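Local structure of tRNA (Adenine(22)-N(1))-methyltransferase (Mycoplasma capricolum subsp. capricolum, 6QE6) at residues I135-T140 with H167-I172; I156-F161 with K193-K198; E187-S192 with Q231-K236. The protein probably methylates N1 of adenine 22 in tRNA and binds the cofactor product S-adenosyl-L-homocysteine. All coordinates share one frame; numbering follows the deposited sequence.

Interaction 1 (I135-T140 with H167-I172); sequences IICSNT and HYYWLI
Strands 135-138 and 168-172 run antiparallel, their short axes 4.5 Å apart at closest and 164° between their directions, with I136 facing I172 and S138 facing W170 as hydrogen-bonded pairs, and C137 facing L171 as the non-hydrogen-bonded pair between them. I136 N bonds to I172 O at 2.8 Å. This pairing joins the parallel part of a Rossmann-like methyltransferase sheet to its antiparallel edge.

On one face of the sheet I136 and I172 lie side by side, CB of I136 3.9 Å from CG2 of I172. Further along the same face the W170 indole turns one face to the backbone of T140, whose C lies above the ring near its rim, 3.3 Å from CE3, while S138 OG bonds back to T140 O at 2.9 Å. On the other face C137 SG, turned anti to its backbone N (chi1 -175°), makes an oblique sulfur-aromatic contact with the Y169 ring and touches CB of Y169 at 3.9 Å. R25 of helix 24-31, which binds S-adenosyl-L-homocysteine, packs on both side chains.

Past the last pair, a water donates to both N139 O and Y168 O, bridging the strands where direct bonding ends. Between the two strands the backbone groups pair with each other, those of I135 and C137 that point the other way bond to strand 109-115, and the C137 and Y169 side lies close to the cofactor pocket.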
loop_
_atom_site.group_PDB
_atom_site.type_symbol
_atom_site.label_atom_id
_atom_site.label_comp_id
_atom_site.label_asym_id
_atom_site.label_seq_id
_atom_site.Cartn_x
_atom_site.Cartn_y
_atom_site.Cartn_z
ATOM N N ILE A 135 -1.516 -6.280 -0.192
ATOM C CA ILE A 135 -1.946 -5.142 -0.988
ATOM C C ILE A 135 -1.838 -3.918 -0.098
ATOM O O ILE A 135 -2.506 -3.836 0.940
ATOM C CB ILE A 135 -3.368 -5.311 -1.532
ATOM C CG1 ILE A 135 -3.484 -6.643 -2.282
ATOM C CG2 ILE A 135 -3.740 -4.095 -2.404
ATOM C CD1 ILE A 135 -4.885 -6.992 -2.635
ATOM N N ILE A 136 -1.002 -2.971 -0.501
ATOM C CA ILE A 136 -0.765 -1.758 0.262
ATOM C C ILE A 136 -1.236 -0.553 -0.547
ATOM O O ILE A 136 -1.011 -0.468 -1.759
ATOM C CB ILE A 136 0.721 -1.648 0.641
ATOM C CG1 ILE A 136 1.054 -2.760 1.650
ATOM C CG2 ILE A 136 1.045 -0.251 1.152
ATOM C CD1 ILE A 136 2.439 -3.343 1.493
ATOM N N CYS A 137 -1.925 0.362 0.127
ATOM C CA CYS A 137 -2.350 1.638 -0.445
ATOM C C CYS A 137 -1.762 2.734 0.443
ATOM O O CYS A 137 -2.411 3.213 1.374
ATOM C CB CYS A 137 -3.886 1.722 -0.540
ATOM S SG CYS A 137 -4.475 3.204 -1.378
ATOM N N SER A 138 -0.524 3.117 0.156
ATOM C CA SER A 138 0.179 4.126 0.939
ATOM C C SER A 138 -0.186 5.531 0.478
ATOM O O SER A 138 -0.455 5.775 -0.704
ATOM C CB SER A 138 1.688 3.930 0.822
ATOM O OG SER A 138 2.380 4.812 1.678
ATOM N N ASN A 139 -0.185 6.468 1.419
ATOM C CA ASN A 139 -0.400 7.869 1.076
ATOM C C ASN A 139 0.905 8.651 0.973
ATOM O O ASN A 139 0.879 9.886 0.947
ATOM C CB ASN A 139 -1.354 8.531 2.075
ATOM C CG ASN A 139 -0.888 8.400 3.498
ATOM O OD1 ASN A 139 0.309 8.519 3.779
ATOM N ND2 ASN A 139 -1.830 8.167 4.420
ATOM N N THR A 140 2.042 7.957 0.949
ATOM C CA THR A 140 3.311 8.532 0.543
ATOM C C THR A 140 3.961 7.570 -0.438
ATOM O O THR A 140 3.643 6.377 -0.459
ATOM C CB THR A 140 4.250 8.809 1.735
ATOM O OG1 THR A 140 4.574 7.580 2.424
ATOM C CG2 THR A 140 3.609 9.828 2.702
ATOM N N HIS A 167 -5.676 14.242 -2.655
ATOM C CA HIS A 167 -4.554 13.478 -2.114
ATOM C C HIS A 167 -4.142 12.399 -3.110
ATOM O O HIS A 167 -4.976 11.840 -3.829
ATOM C CB HIS A 167 -4.901 12.804 -0.779
ATOM C CG HIS A 167 -4.808 13.711 0.405
ATOM N ND1 HIS A 167 -5.819 14.580 0.759
ATOM C CD2 HIS A 167 -3.831 13.874 1.331
ATOM C CE1 HIS A 167 -5.466 15.246 1.847
ATOM N NE2 HIS A 167 -4.263 14.839 2.212
ATOM N N TYR A 168 -2.855 12.079 -3.121
ATOM C CA TYR A 168 -2.359 10.986 -3.943
ATOM C C TYR A 168 -2.074 9.741 -3.111
ATOM O O TYR A 168 -1.835 9.798 -1.899
ATOM C CB TYR A 168 -1.112 11.410 -4.712
ATOM C CG TYR A 168 -1.466 12.457 -5.716
ATOM C CD1 TYR A 168 -2.162 12.126 -6.864
ATOM C CD2 TYR A 168 -1.166 13.791 -5.490
ATOM C CE1 TYR A 168 -2.521 13.089 -7.790
ATOM C CE2 TYR A 168 -1.524 14.768 -6.409
ATOM C CZ TYR A 168 -2.199 14.409 -7.558
ATOM O OH TYR A 168 -2.554 15.368 -8.476
ATOM N N TYR A 169 -2.132 8.599 -3.788
ATOM C CA TYR A 169 -2.006 7.303 -3.145
ATOM C C TYR A 169 -1.218 6.354 -4.036
ATOM O O TYR A 169 -1.339 6.384 -5.265
ATOM C CB TYR A 169 -3.371 6.701 -2.840
ATOM C CG TYR A 169 -4.164 7.515 -1.858
ATOM C CD1 TYR A 169 -5.022 8.526 -2.294
ATOM C CD2 TYR A 169 -4.059 7.271 -0.495
ATOM C CE1 TYR A 169 -5.735 9.257 -1.406
ATOM C CE2 TYR A 169 -4.775 8.004 0.404
ATOM C CZ TYR A 169 -5.605 9.004 -0.052
ATOM O OH TYR A 169 -6.327 9.741 0.854
ATOM N N TRP A 170 -0.435 5.495 -3.396
ATOM C CA TRP A 170 0.471 4.589 -4.082
ATOM C C TRP A 170 0.006 3.176 -3.761
ATOM O O TRP A 170 0.101 2.723 -2.615
ATOM C CB TRP A 170 1.918 4.823 -3.644
ATOM C CG TRP A 170 2.600 6.081 -4.189
ATOM C CD1 TRP A 170 3.515 6.134 -5.196
ATOM C CD2 TRP A 170 2.448 7.438 -3.722
ATOM N NE1 TRP A 170 3.937 7.430 -5.400
ATOM C CE2 TRP A 170 3.293 8.250 -4.514
ATOM C CE3 TRP A 170 1.671 8.044 -2.729
ATOM C CZ2 TRP A 170 3.390 9.637 -4.331
ATOM C CZ3 TRP A 170 1.769 9.403 -2.546
ATOM C CH2 TRP A 170 2.626 10.192 -3.347
ATOM N N LEU A 171 -0.512 2.483 -4.754
ATOM C CA LEU A 171 -1.001 1.138 -4.535
ATOM C C LEU A 171 0.028 0.150 -5.064
ATOM O O LEU A 171 0.490 0.286 -6.201
ATOM C CB LEU A 171 -2.361 0.943 -5.207
ATOM C CG LEU A 171 -2.955 -0.460 -5.116
ATOM C CD1 LEU A 171 -4.413 -0.428 -4.739
ATOM C CD2 LEU A 171 -2.780 -1.153 -6.447
ATOM N N ILE A 172 0.379 -0.837 -4.237
ATOM C CA ILE A 172 1.385 -1.825 -4.586
ATOM C C ILE A 172 0.950 -3.183 -4.039
ATOM O O ILE A 172 0.500 -3.293 -2.891
ATOM C CB ILE A 172 2.787 -1.412 -4.072
ATOM C CG1 ILE A 172 3.842 -2.470 -4.439
ATOM C CG2 ILE A 172 2.756 -1.069 -2.581
ATOM C CD1 ILE A 172 5.285 -2.096 -4.092
HETATM O O HOH W 1 -1.210 11.785 -0.102
#

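Interaction 2 (I156-F161 with K193-K198); sequences IKYESF and KQFFNK
The outermost antiparallel strand of the methyltransferase sheet, 155-163, is covered here by the short, weakly bonded helix 193-196, and the F195 ring lies against its backbone. E159 N sits over the centre of one face of that ring, 3.6 Å above its plane. The CA of Y158 lies over the same face, 4.0 Å from the ring centroid and 27° off the normal, in a CH-pi contact. Q194 CG covers the opposite face, so the aromatic group is sandwiched between strand backbone and its own helix. The far end of the ring reaches two carbonyls: I156 O lies at its edge, 3.5 Å from CZ of F195, and K157 O approaches the same CZ obliquely.

This part of the strand carries a classic beta bulge, in which K157 and Y158 both face E173 on strand 168-175, and the F195 ring packs directly on the irregular backbone. The Y158 ring meets it obliquely, with the two planes at 79°.

F196 uses the rim of its ring. CZ meets CB of E159 at 3.7 Å and CE1 meets CB of F161 at 3.8 Å, while OE2 of E159 lies in the ring plane at the edge. With CG anti to its carbonyl carbon (chi1 -59°) and an extended chain beyond, E159 crosses both phenylalanines at about a right angle. Its carboxylate is held by partners outside the two segments: OE2 forms a salt bridge with R146 of helix 143-151, and OE1 accepts from S192 N. At E159 itself, a water donates to its O and to F195 O, each at 2.8 Å, joining the two backbones through solvent.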
loop_
_atom_site.group_PDB
_atom_site.type_symbol
_atom_site.label_atom_id
_atom_site.label_comp_id
_atom_site.label_asym_id
_atom_site.label_seq_id
_atom_site.Cartn_x
_atom_site.Cartn_y
_atom_site.Cartn_z
ATOM N N ILE A 156 6.612 -7.849 -7.075
ATOM C CA ILE A 156 5.681 -6.729 -7.085
ATOM C C ILE A 156 4.697 -7.017 -8.220
ATOM O O ILE A 156 4.988 -6.780 -9.398
ATOM C CB ILE A 156 6.414 -5.393 -7.249
ATOM C CG1 ILE A 156 7.330 -5.175 -6.045
ATOM C CG2 ILE A 156 5.436 -4.252 -7.324
ATOM C CD1 ILE A 156 8.334 -4.041 -6.200
ATOM N N LYS A 157 3.534 -7.575 -7.869
ATOM C CA LYS A 157 2.603 -8.049 -8.882
ATOM C C LYS A 157 1.853 -6.914 -9.573
ATOM O O LYS A 157 1.476 -7.047 -10.744
ATOM C CB LYS A 157 1.589 -9.010 -8.266
ATOM C CG LYS A 157 0.565 -9.541 -9.256
ATOM C CD LYS A 157 -0.134 -10.784 -8.724
ATOM C CE LYS A 157 -1.353 -11.181 -9.578
ATOM N NZ LYS A 157 -2.273 -12.161 -8.868
ATOM N N TYR A 158 1.587 -5.821 -8.868
ATOM C CA TYR A 158 0.763 -4.759 -9.419
ATOM C C TYR A 158 1.055 -3.462 -8.680
ATOM O O TYR A 158 1.229 -3.453 -7.457
ATOM C CB TYR A 158 -0.733 -5.088 -9.336
ATOM C CG TYR A 158 -1.611 -4.037 -9.960
ATOM C CD1 TYR A 158 -1.582 -3.813 -11.330
ATOM C CD2 TYR A 158 -2.447 -3.241 -9.178
ATOM C CE1 TYR A 158 -2.368 -2.848 -11.911
ATOM C CE2 TYR A 158 -3.248 -2.239 -9.747
ATOM C CZ TYR A 158 -3.213 -2.059 -11.122
ATOM O OH TYR A 158 -4.001 -1.101 -11.731
ATOM N N GLU A 159 1.122 -2.379 -9.446
ATOM C CA GLU A 159 1.205 -1.041 -8.903
ATOM C C GLU A 159 0.264 -0.164 -9.692
ATOM O O GLU A 159 -0.035 -0.442 -10.858
ATOM C CB GLU A 159 2.599 -0.438 -8.989
ATOM C CG GLU A 159 3.668 -1.202 -8.291
ATOM C CD GLU A 159 4.971 -0.407 -8.251
ATOM O OE1 GLU A 159 5.960 -0.818 -8.915
ATOM O OE2 GLU A 159 4.986 0.640 -7.558
ATOM N N SER A 160 -0.191 0.904 -9.036
ATOM C CA SER A 160 -0.937 1.957 -9.710
ATOM C C SER A 160 -0.924 3.210 -8.841
ATOM O O SER A 160 -0.532 3.184 -7.667
ATOM C CB SER A 160 -2.357 1.510 -10.024
ATOM O OG SER A 160 -3.215 2.015 -9.049
ATOM N N PHE A 161 -1.358 4.317 -9.438
ATOM C CA PHE A 161 -1.232 5.635 -8.828
ATOM C C PHE A 161 -2.597 6.296 -8.857
ATOM O O PHE A 161 -3.201 6.418 -9.929
ATOM C CB PHE A 161 -0.184 6.485 -9.565
ATOM C CG PHE A 161 0.071 7.831 -8.931
ATOM C CD1 PHE A 161 0.703 7.928 -7.690
ATOM C CD2 PHE A 161 -0.316 9.009 -9.579
ATOM C CE1 PHE A 161 0.942 9.168 -7.102
ATOM C CE2 PHE A 161 -0.071 10.254 -9.009
ATOM C CZ PHE A 161 0.555 10.334 -7.770
ATOM N N LYS A 193 8.207 0.169 -14.788
ATOM C CA LYS A 193 7.705 0.778 -16.028
ATOM C C LYS A 193 6.413 0.130 -16.502
ATOM O O LYS A 193 5.481 0.818 -16.947
ATOM C CB LYS A 193 8.739 0.651 -17.140
ATOM C CG LYS A 193 10.116 1.114 -16.799
ATOM C CD LYS A 193 11.046 0.791 -17.964
ATOM C CE LYS A 193 11.853 -0.483 -17.736
ATOM N NZ LYS A 193 13.275 -0.282 -18.164
ATOM N N GLN A 194 6.379 -1.197 -16.456
ATOM C CA GLN A 194 5.241 -2.053 -16.744
ATOM C C GLN A 194 3.906 -1.478 -16.272
ATOM O O GLN A 194 2.916 -1.520 -17.005
ATOM C CB GLN A 194 5.519 -3.408 -16.098
ATOM C CG GLN A 194 4.321 -4.201 -15.748
ATOM C CD GLN A 194 4.688 -5.557 -15.176
ATOM O OE1 GLN A 194 5.666 -5.692 -14.422
ATOM N NE2 GLN A 194 3.920 -6.582 -15.556
ATOM N N PHE A 195 3.868 -0.935 -15.056
ATOM C CA PHE A 195 2.625 -0.454 -14.472
ATOM C C PHE A 195 2.364 1.025 -14.746
ATOM O O PHE A 195 1.224 1.481 -14.564
ATOM C CB PHE A 195 2.621 -0.714 -12.957
ATOM C CG PHE A 195 2.928 -2.151 -12.581
ATOM C CD1 PHE A 195 2.071 -3.186 -12.945
ATOM C CD2 PHE A 195 4.080 -2.469 -11.865
ATOM C CE1 PHE A 195 2.357 -4.518 -12.607
ATOM C CE2 PHE A 195 4.369 -3.811 -11.520
ATOM C CZ PHE A 195 3.505 -4.827 -11.896
ATOM N N PHE A 196 3.366 1.783 -15.204
ATOM C CA PHE A 196 3.189 3.219 -15.355
ATOM C C PHE A 196 3.470 3.776 -16.748
ATOM O O PHE A 196 3.342 4.988 -16.927
ATOM C CB PHE A 196 4.046 3.961 -14.314
ATOM C CG PHE A 196 3.643 3.656 -12.899
ATOM C CD1 PHE A 196 2.447 4.149 -12.386
ATOM C CD2 PHE A 196 4.424 2.830 -12.098
ATOM C CE1 PHE A 196 2.050 3.835 -11.086
ATOM C CE2 PHE A 196 4.036 2.522 -10.794
ATOM C CZ PHE A 196 2.839 3.027 -10.290
ATOM N N ASN A 197 3.810 2.942 -17.735
ATOM C CA ASN A 197 3.961 3.412 -19.113
ATOM C C ASN A 197 2.750 4.220 -19.560
ATOM O O ASN A 197 1.606 3.764 -19.445
ATOM C CB ASN A 197 4.149 2.235 -20.078
ATOM C CG ASN A 197 5.534 1.650 -20.028
ATOM O OD1 ASN A 197 6.526 2.376 -20.002
ATOM N ND2 ASN A 197 5.615 0.316 -20.019
ATOM N N LYS A 198 3.016 5.420 -20.096
ATOM C CA LYS A 198 1.988 6.271 -20.697
ATOM C C LYS A 198 0.974 6.773 -19.676
ATOM O O LYS A 198 -0.162 7.086 -20.039
ATOM C CB LYS A 198 1.245 5.556 -21.837
ATOM C CG LYS A 198 2.135 4.802 -22.826
ATOM C CD LYS A 198 3.077 5.751 -23.576
ATOM C CE LYS A 198 3.574 5.145 -24.892
ATOM N NZ LYS A 198 4.879 5.729 -25.308
HETATM O O HOH W 2 -1.012 0.366 -13.355
#

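Interaction 3 (E187-S192 with Q231-K236); sequences EIEFGS and QNRINK
E189, R233 and K236 form a salt-bridge network that ties the C-terminal part of the short helix 185-190 to helix 225-244, one of the two long helices near the end of the chain. Both charged partners come from the long helix, one helical turn apart, and each meets a different carboxylate oxygen.

The shorter ionic contact joins OE2 of E189 to NH2 of R233 at 2.6 Å. The oxygen lies near the guanidinium plane, at its edge, but the two flat groups are turned 67° against each other, and only NH2 is near the oxygen, so the pairing is not a coplanar two-bond one. OE1 faces the lysine, where NZ of K236 gives a weak hydrogen bond at 3.4 Å; K143, from outside these helices, makes a salt bridge to the same OE1. Three positive groups around one buried carboxylate would be expected to favour its charged form. The E189 side chain first extends away from its backbone N (chi1 178°), then bends at chi2 to bring both oxygens to the long helix.

Aromatic packing supplies the second kind of contact. CE1 of F190 lies over one face of the R233 guanidinium, 3.4 Å from NH2, with the ring and guanidinium planes 45° apart. On the other side of the ring's rim, CE2 of F190 lies 3.8 Å from K236 O and also nears CB of K236. The ring also meets Y240, one turn farther along the long helix.

Just past the short helix, G191 N bonds to E187 O at 2.7 Å. Within F190's own segment, E189 CG sits over the centre of its ring, 3.2 Å above the plane.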
loop_
_atom_site.group_PDB
_atom_site.type_symbol
_atom_site.label_atom_id
_atom_site.label_comp_id
_atom_site.label_asym_id
_atom_site.label_seq_id
_atom_site.Cartn_x
_atom_site.Cartn_y
_atom_site.Cartn_z
ATOM N N GLU A 187 13.355 2.211 -11.463
ATOM C CA GLU A 187 12.080 1.553 -11.187
ATOM C C GLU A 187 11.875 1.379 -9.695
ATOM O O GLU A 187 10.759 1.535 -9.193
ATOM C CB GLU A 187 12.023 0.200 -11.876
ATOM C CG GLU A 187 11.674 0.240 -13.324
ATOM C CD GLU A 187 11.768 -1.132 -13.945
ATOM O OE1 GLU A 187 12.876 -1.711 -13.917
ATOM O OE2 GLU A 187 10.733 -1.648 -14.426
ATOM N N ILE A 188 12.937 1.041 -8.972
ATOM C CA ILE A 188 12.827 0.946 -7.525
ATOM C C ILE A 188 12.370 2.277 -6.954
ATOM O O ILE A 188 11.533 2.336 -6.040
ATOM C CB ILE A 188 14.169 0.491 -6.928
ATOM C CG1 ILE A 188 14.469 -0.942 -7.381
ATOM C CG2 ILE A 188 14.141 0.581 -5.430
ATOM C CD1 ILE A 188 15.626 -1.597 -6.642
ATOM N N GLU A 189 12.857 3.369 -7.541
ATOM C CA GLU A 189 12.558 4.693 -7.027
ATOM C C GLU A 189 11.115 5.092 -7.313
ATOM O O GLU A 189 10.420 5.605 -6.433
ATOM C CB GLU A 189 13.532 5.698 -7.642
ATOM C CG GLU A 189 13.261 7.103 -7.204
ATOM C CD GLU A 189 14.288 7.594 -6.230
ATOM O OE1 GLU A 189 15.377 6.972 -6.196
ATOM O OE2 GLU A 189 14.010 8.591 -5.515
ATOM N N PHE A 190 10.648 4.862 -8.542
ATOM C CA PHE A 190 9.416 5.477 -9.008
ATOM C C PHE A 190 8.357 4.510 -9.505
ATOM O O PHE A 190 7.250 4.967 -9.827
ATOM C CB PHE A 190 9.706 6.464 -10.138
ATOM C CG PHE A 190 10.641 7.551 -9.763
ATOM C CD1 PHE A 190 10.277 8.500 -8.817
ATOM C CD2 PHE A 190 11.887 7.653 -10.378
ATOM C CE1 PHE A 190 11.142 9.533 -8.479
ATOM C CE2 PHE A 190 12.762 8.693 -10.056
ATOM C CZ PHE A 190 12.385 9.635 -9.103
ATOM N N GLY A 191 8.661 3.214 -9.615
ATOM C CA GLY A 191 7.675 2.239 -10.047
ATOM C C GLY A 191 8.065 1.467 -11.293
ATOM O O GLY A 191 8.560 2.072 -12.246
ATOM N N SER A 192 7.860 0.142 -11.301
ATOM C CA SER A 192 8.087 -0.665 -12.503
ATOM C C SER A 192 7.421 -0.028 -13.717
ATOM O O SER A 192 6.229 0.288 -13.679
ATOM C CB SER A 192 7.548 -2.092 -12.312
ATOM O OG SER A 192 7.805 -2.619 -11.008
ATOM N N GLN A 231 19.207 18.485 -6.869
ATOM C CA GLN A 231 19.563 18.510 -8.284
ATOM C C GLN A 231 19.578 17.104 -8.877
ATOM O O GLN A 231 19.196 16.902 -10.040
ATOM C CB GLN A 231 20.927 19.185 -8.452
ATOM C CG GLN A 231 21.427 19.291 -9.888
ATOM C CD GLN A 231 20.899 20.535 -10.616
ATOM O OE1 GLN A 231 19.754 20.549 -11.104
ATOM N NE2 GLN A 231 21.738 21.586 -10.692
ATOM N N ASN A 232 20.021 16.115 -8.092
ATOM C CA ASN A 232 20.060 14.744 -8.592
ATOM C C ASN A 232 18.672 14.120 -8.613
ATOM O O ASN A 232 18.330 13.394 -9.555
ATOM C CB ASN A 232 21.025 13.893 -7.758
ATOM C CG ASN A 232 22.379 13.734 -8.430
ATOM O OD1 ASN A 232 23.426 14.035 -7.838
ATOM N ND2 ASN A 232 22.365 13.278 -9.691
ATOM N N ARG A 233 17.861 14.389 -7.588
ATOM C CA ARG A 233 16.474 13.937 -7.603
ATOM C C ARG A 233 15.780 14.380 -8.891
ATOM O O ARG A 233 15.196 13.554 -9.602
ATOM C CB ARG A 233 15.754 14.453 -6.356
ATOM C CG ARG A 233 14.733 13.502 -5.730
ATOM C CD ARG A 233 13.542 13.354 -6.643
ATOM N NE ARG A 233 12.235 13.061 -6.013
ATOM C CZ ARG A 233 11.821 11.854 -5.617
ATOM N NH1 ARG A 233 10.605 11.711 -5.102
ATOM N NH2 ARG A 233 12.620 10.790 -5.721
ATOM N N ILE A 234 15.900 15.674 -9.240
ATOM C CA ILE A 234 15.242 16.205 -10.438
ATOM C C ILE A 234 15.660 15.424 -11.672
ATOM O O ILE A 234 14.822 15.032 -12.491
ATOM C CB ILE A 234 15.549 17.702 -10.625
ATOM C CG1 ILE A 234 14.689 18.562 -9.708
ATOM C CG2 ILE A 234 15.312 18.110 -12.082
ATOM C CD1 ILE A 234 15.255 19.923 -9.475
ATOM N N ASN A 235 16.970 15.211 -11.837
ATOM C CA ASN A 235 17.465 14.489 -13.008
ATOM C C ASN A 235 17.002 13.042 -13.021
ATOM O O ASN A 235 16.739 12.490 -14.096
ATOM C CB ASN A 235 18.990 14.534 -13.066
ATOM C CG ASN A 235 19.520 15.929 -13.320
ATOM O OD1 ASN A 235 18.808 16.799 -13.840
ATOM N ND2 ASN A 235 20.778 16.152 -12.957
ATOM N N LYS A 236 16.903 12.411 -11.848
ATOM C CA LYS A 236 16.378 11.052 -11.810
ATOM C C LYS A 236 14.933 11.029 -12.282
ATOM O O LYS A 236 14.562 10.187 -13.110
ATOM C CB LYS A 236 16.534 10.464 -10.406
ATOM C CG LYS A 236 17.777 9.581 -10.288
ATOM C CD LYS A 236 18.420 9.583 -8.897
ATOM C CE LYS A 236 17.440 9.227 -7.802
ATOM N NZ LYS A 236 18.130 8.944 -6.503
#

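The three contacts trace a passage from sheet core to helical periphery. Interaction 1 is buried near the chain centre and relies on strand pairing; interaction 2, about 13 Å away between centres, lies on the neighbouring edge strand and relies on aromatic rings against backbone. The two share a sheet, with S160 N probably bonded to L171 O. Interaction 3 is farthest from the chain centre and joins two helices, through salt bridges and the packing of F190. It adjoins interaction 2 through the 187-198 region, where K193 N meets E187 OE2, but not interaction 1. Backbone bonding across a contact is confined to interaction 1, rings pack in all three, and cross-contact salt bridges appear only in interaction 3.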